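Local coordinates for signal transduction histidine-protein kinase/phosphatase mprB (Mycobacterium hassiacum, PDB 6BLK) that probably autophosphorylates on a histidine with ATP, and may also act as a phosphatase, in a mycobacterial two-component stress-response system, at residues V14-R17 against S18-V22; I121-Q124 against V125-H129. All blocks are in the same frame, centred on the assembly; numbering follows the deposited sequence.

Interaction 1: residues V14-R17 against S18-V22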
loop_
_atom_site.group_PDB
_atom_site.type_symbol
_atom_site.label_atom_id
_atom_site.label_comp_id
_atom_site.label_asym_id
_atom_site.label_seq_id
_atom_site.Cartn_x
_atom_site.Cartn_y
_atom_site.Cartn_z
ATOM N N VAL A 14 -7.656 -9.676 -4.018
ATOM C CA VAL A 14 -6.553 -8.858 -4.499
ATOM C C VAL A 14 -5.439 -8.815 -3.466
ATOM O O VAL A 14 -4.261 -9.024 -3.783
ATOM C CB VAL A 14 -7.057 -7.447 -4.846
ATOM C CG1 VAL A 14 -5.905 -6.505 -5.074
ATOM C CG2 VAL A 14 -7.934 -7.526 -6.069
ATOM N N ILE A 15 -5.797 -8.555 -2.214
ATOM C CA ILE A 15 -4.787 -8.463 -1.164
ATOM C C ILE A 15 -4.150 -9.821 -0.917
ATOM O O ILE A 15 -2.932 -9.911 -0.745
ATOM C CB ILE A 15 -5.409 -7.869 0.104
ATOM C CG1 ILE A 15 -5.879 -6.444 -0.188
ATOM C CG2 ILE A 15 -4.415 -7.925 1.235
ATOM C CD1 ILE A 15 -6.795 -5.871 0.862
ATOM N N ASP A 16 -4.944 -10.897 -0.923
ATOM C CA ASP A 16 -4.383 -12.231 -0.679
ATOM C C ASP A 16 -3.384 -12.618 -1.766
ATOM O O ASP A 16 -2.328 -13.195 -1.468
ATOM C CB ASP A 16 -5.500 -13.269 -0.595
ATOM C CG ASP A 16 -4.972 -14.690 -0.372
ATOM O OD1 ASP A 16 -3.770 -14.847 -0.061
ATOM O OD2 ASP A 16 -5.757 -15.652 -0.516
ATOM N N ARG A 17 -3.703 -12.314 -3.032
ATOM C CA ARG A 17 -2.772 -12.584 -4.125
ATOM C C ARG A 17 -1.500 -11.770 -3.967
ATOM O O ARG A 17 -0.390 -12.292 -4.125
ATOM C CB ARG A 17 -3.411 -12.277 -5.482
ATOM C CG ARG A 17 -4.544 -13.170 -5.887
ATOM C CD ARG A 17 -5.137 -12.714 -7.239
ATOM N NE ARG A 17 -6.344 -13.457 -7.599
ATOM C CZ ARG A 17 -6.351 -14.635 -8.220
ATOM N NH1 ARG A 17 -5.212 -15.225 -8.558
ATOM N NH2 ARG A 17 -7.504 -15.230 -8.502
ATOM N N SER A 18 -1.644 -10.473 -3.685
ATOM C CA SER A 18 -0.475 -9.624 -3.491
ATOM C C SER A 18 0.388 -10.127 -2.351
ATOM O O SER A 18 1.618 -10.092 -2.441
ATOM C CB SER A 18 -0.894 -8.185 -3.224
ATOM O OG SER A 18 -1.630 -7.672 -4.312
ATOM N N LEU A 19 -0.234 -10.583 -1.263
ATOM C CA LEU A 19 0.540 -11.067 -0.125
ATOM C C LEU A 19 1.310 -12.327 -0.472
ATOM O O LEU A 19 2.448 -12.488 -0.030
ATOM C CB LEU A 19 -0.359 -11.329 1.079
ATOM C CG LEU A 19 -0.759 -10.101 1.904
ATOM C CD1 LEU A 19 -1.870 -10.451 2.903
ATOM C CD2 LEU A 19 0.457 -9.491 2.604
ATOM N N GLU A 20 0.699 -13.250 -1.219
ATOM C CA GLU A 20 1.408 -14.475 -1.584
ATOM C C GLU A 20 2.722 -14.151 -2.270
ATOM O O GLU A 20 3.759 -14.740 -1.952
ATOM C CB GLU A 20 0.545 -15.351 -2.493
ATOM C CG GLU A 20 -0.457 -16.215 -1.745
ATOM C CD GLU A 20 0.210 -17.304 -0.909
ATOM O OE1 GLU A 20 1.045 -18.050 -1.463
ATOM O OE2 GLU A 20 -0.092 -17.408 0.301
ATOM N N ARG A 21 2.704 -13.187 -3.189
ATOM C CA ARG A 21 3.927 -12.797 -3.884
ATOM C C ARG A 21 4.997 -12.310 -2.911
ATOM O O ARG A 21 6.154 -12.738 -2.982
ATOM C CB ARG A 21 3.617 -11.714 -4.920
ATOM C CG ARG A 21 2.926 -12.211 -6.181
ATOM C CD ARG A 21 3.903 -12.438 -7.343
ATOM N NE ARG A 21 4.588 -11.207 -7.747
ATOM C CZ ARG A 21 5.886 -10.952 -7.574
ATOM N NH1 ARG A 21 6.693 -11.842 -7.009
ATOM N NH2 ARG A 21 6.390 -9.793 -7.978
ATOM N N VAL A 22 4.650 -11.398 -2.003
ATOM C CA VAL A 22 5.708 -10.763 -1.230
ATOM C C VAL A 22 6.160 -11.608 -0.046
ATOM O O VAL A 22 7.291 -11.437 0.427
ATOM C CB VAL A 22 5.274 -9.363 -0.770
ATOM C CG1 VAL A 22 4.257 -9.458 0.338
ATOM C CG2 VAL A 22 6.491 -8.537 -0.339
#
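Leu19 lies against Ile15 one turn earlier on helix 11-25, an amphipathic helix packed on the mixed sheet of the histidine kinase ATP-binding domain, which has the alpha/beta sandwich of the GHKL ATPases. Followed outward, Leu19 first brings CB near both Ile15 O and Asp16 O. CG, beside its own backbone N (chi1 -80°), is turned back to within 3.4 Å of Ile15 O. CD1 then reaches CG2 of Ile15 at 4.0 Å, the two side chains running side by side in the same direction. Both continue into the sheet, Leu19 onto Phe31 and Val33, Ile15 onto Val35, Val70 and Leu72. The backbone bond from Leu19 N to Ile15 O measures 2.8 Å.

Ser18 faces helix 44-60 instead, touching Val51 and Leu55. Its OG lies 3.0 Å from Val14 O, already the acceptor for Ser18 N, and is also within weak hydrogen-bonding reach of Gly48 O on that helix. On the exposed flank Asp16 and Glu20 also run alongside each other, a like-charge approach that solvent probably screens. Their carboxylate planes are nearly perpendicular, and Asp16 OD1 stays 4.5 Å from Glu20 OE2.

Interaction 2: residues I121-Q124 against V125-H129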
loop_
_atom_site.group_PDB
_atom_site.type_symbol
_atom_site.label_atom_id
_atom_site.label_comp_id
_atom_site.label_asym_id
_atom_site.label_seq_id
_atom_site.Cartn_x
_atom_site.Cartn_y
_atom_site.Cartn_z
ATOM N N ILE A 121 3.020 4.626 -9.827
ATOM C CA ILE A 121 2.022 3.707 -10.367
ATOM C C ILE A 121 0.858 3.563 -9.398
ATOM O O ILE A 121 -0.301 3.534 -9.806
ATOM C CB ILE A 121 2.672 2.350 -10.678
ATOM C CG1 ILE A 121 3.665 2.514 -11.832
ATOM C CG2 ILE A 121 1.652 1.254 -10.958
ATOM C CD1 ILE A 121 3.072 2.996 -13.136
ATOM N N VAL A 122 1.148 3.444 -8.109
ATOM C CA VAL A 122 0.103 3.328 -7.095
ATOM C C VAL A 122 -0.849 4.522 -7.173
ATOM O O VAL A 122 -2.069 4.356 -7.153
ATOM C CB VAL A 122 0.716 3.206 -5.684
ATOM C CG1 VAL A 122 -0.347 3.288 -4.633
ATOM C CG2 VAL A 122 1.460 1.920 -5.556
ATOM N N LYS A 123 -0.299 5.745 -7.154
ATOM C CA LYS A 123 -1.111 6.956 -7.244
ATOM C C LYS A 123 -1.982 6.948 -8.497
ATOM O O LYS A 123 -3.186 7.249 -8.424
ATOM C CB LYS A 123 -0.221 8.197 -7.210
ATOM C CG LYS A 123 -0.995 9.474 -7.311
ATOM C CD LYS A 123 -0.119 10.673 -7.192
ATOM C CE LYS A 123 -0.880 11.975 -7.421
ATOM N NZ LYS A 123 -1.191 12.656 -6.150
ATOM N N GLN A 124 -1.431 6.538 -9.641
ATOM C CA GLN A 124 -2.225 6.518 -10.876
ATOM C C GLN A 124 -3.414 5.557 -10.749
ATOM O O GLN A 124 -4.574 5.905 -11.055
ATOM C CB GLN A 124 -1.322 6.121 -12.047
ATOM C CG GLN A 124 -2.056 6.184 -13.410
ATOM C CD GLN A 124 -1.103 6.295 -14.596
ATOM O OE1 GLN A 124 0.071 6.657 -14.444
ATOM N NE2 GLN A 124 -1.604 5.984 -15.786
ATOM N N VAL A 125 -3.146 4.341 -10.279
ATOM C CA VAL A 125 -4.199 3.338 -10.130
ATOM C C VAL A 125 -5.255 3.814 -9.151
ATOM O O VAL A 125 -6.470 3.737 -9.417
ATOM C CB VAL A 125 -3.593 2.003 -9.687
ATOM C CG1 VAL A 125 -4.667 1.047 -9.306
ATOM C CG2 VAL A 125 -2.754 1.399 -10.782
ATOM N N VAL A 126 -4.822 4.363 -8.020
ATOM C CA VAL A 126 -5.781 4.779 -7.007
ATOM C C VAL A 126 -6.630 5.918 -7.538
ATOM O O VAL A 126 -7.859 5.901 -7.396
ATOM C CB VAL A 126 -5.063 5.142 -5.698
ATOM C CG1 VAL A 126 -6.006 5.791 -4.741
ATOM C CG2 VAL A 126 -4.487 3.913 -5.115
ATOM N N LEU A 127 -6.017 6.900 -8.202
ATOM C CA LEU A 127 -6.825 7.981 -8.780
ATOM C C LEU A 127 -7.759 7.470 -9.873
ATOM O O LEU A 127 -8.891 7.967 -10.003
ATOM C CB LEU A 127 -5.929 9.098 -9.309
ATOM C CG LEU A 127 -5.144 9.863 -8.250
ATOM C CD1 LEU A 127 -4.275 10.915 -8.924
ATOM C CD2 LEU A 127 -6.019 10.520 -7.241
ATOM N N LYS A 128 -7.300 6.545 -10.712
ATOM C CA LYS A 128 -8.167 6.042 -11.770
ATOM C C LYS A 128 -9.397 5.333 -11.207
ATOM O O LYS A 128 -10.436 5.300 -11.876
ATOM C CB LYS A 128 -7.375 5.141 -12.712
ATOM C CG LYS A 128 -7.449 3.657 -12.448
ATOM C CD LYS A 128 -6.477 2.870 -13.350
ATOM C CE LYS A 128 -6.409 1.397 -12.935
ATOM N NZ LYS A 128 -5.526 0.544 -13.753
ATOM N N HIS A 129 -9.321 4.838 -9.972
ATOM C CA HIS A 129 -10.435 4.209 -9.268
ATOM C C HIS A 129 -11.207 5.156 -8.346
ATOM O O HIS A 129 -12.009 4.692 -7.527
ATOM C CB HIS A 129 -9.913 3.018 -8.457
ATOM C CG HIS A 129 -9.549 1.840 -9.292
ATOM N ND1 HIS A 129 -8.339 1.726 -9.939
ATOM C CD2 HIS A 129 -10.241 0.717 -9.591
ATOM C CE1 HIS A 129 -8.303 0.581 -10.603
ATOM N NE2 HIS A 129 -9.458 -0.035 -10.429
#
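Val122 and Val126 meet on the buried side of helix 118-128, where CG1 of the first lies 4.2 Å from CG2 of the second. The same CG2 also presses on the backbone, 3.2 Å from Val122 O, since it sits beside its own backbone N while CG1 takes the anti position (chi1 170°). Val125 repeats the arrangement on the adjoining flank: its CG2 lies 3.4 Å from Ile121 O, and the bond from Val125 N to that oxygen is almost straight, at 171°. Ile121 and Val122 both touch Asn53 of helix 44-60.

This helix belongs to the ATP-binding domain of the kinase, and its opening residues Gly118 and Leu119 bind ATP. The other end of the helix is closed by His129, the first residue to leave helical geometry. Val125 O there accepts both His129 N and His129 ND1, which approach from opposite faces of the carbonyl plane. The ND1 bond is 2.8 Å long and keeps the oxygen in the imidazole plane, although the donor stands well above the plane of the carbonyl. NE2 accepts from the backbone N of Asp43, so both ring nitrogens are bonded, which should fix the rotation of the ring.

The outer side is looser. Lys123 crosses Leu127 at a slant, its CG and CE each 3.9 Å from Leu127 CD1. Gln124 is extended beyond CG, whereas Lys128 keeps CB 3.3 Å from Gln124 O before its straight chain leads NZ toward a long, weak ion pair with Asp43 OD2.

Overall arrangement
Both contacts are successive turns of single helices, and each shows how one helix divides its residues between core and surface. Helix 44-60 is their common neighbour: residues 14-22 and 121-129 both pack against it, with centres 18 Å apart and no direct touch. In interaction 1 the buried side also meets strands 30-40 and 67-76 and carries Ile15, Leu19 and Ser18, whereas interaction 2 pairs valines and adds a histidine at the helix end. Their surfaces differ too, acidic side chains lying alongside each other in the first and lysines with a leucine in the second. Interaction 2 lies nearer the nucleotide, Val122 being about 7 Å from ATP.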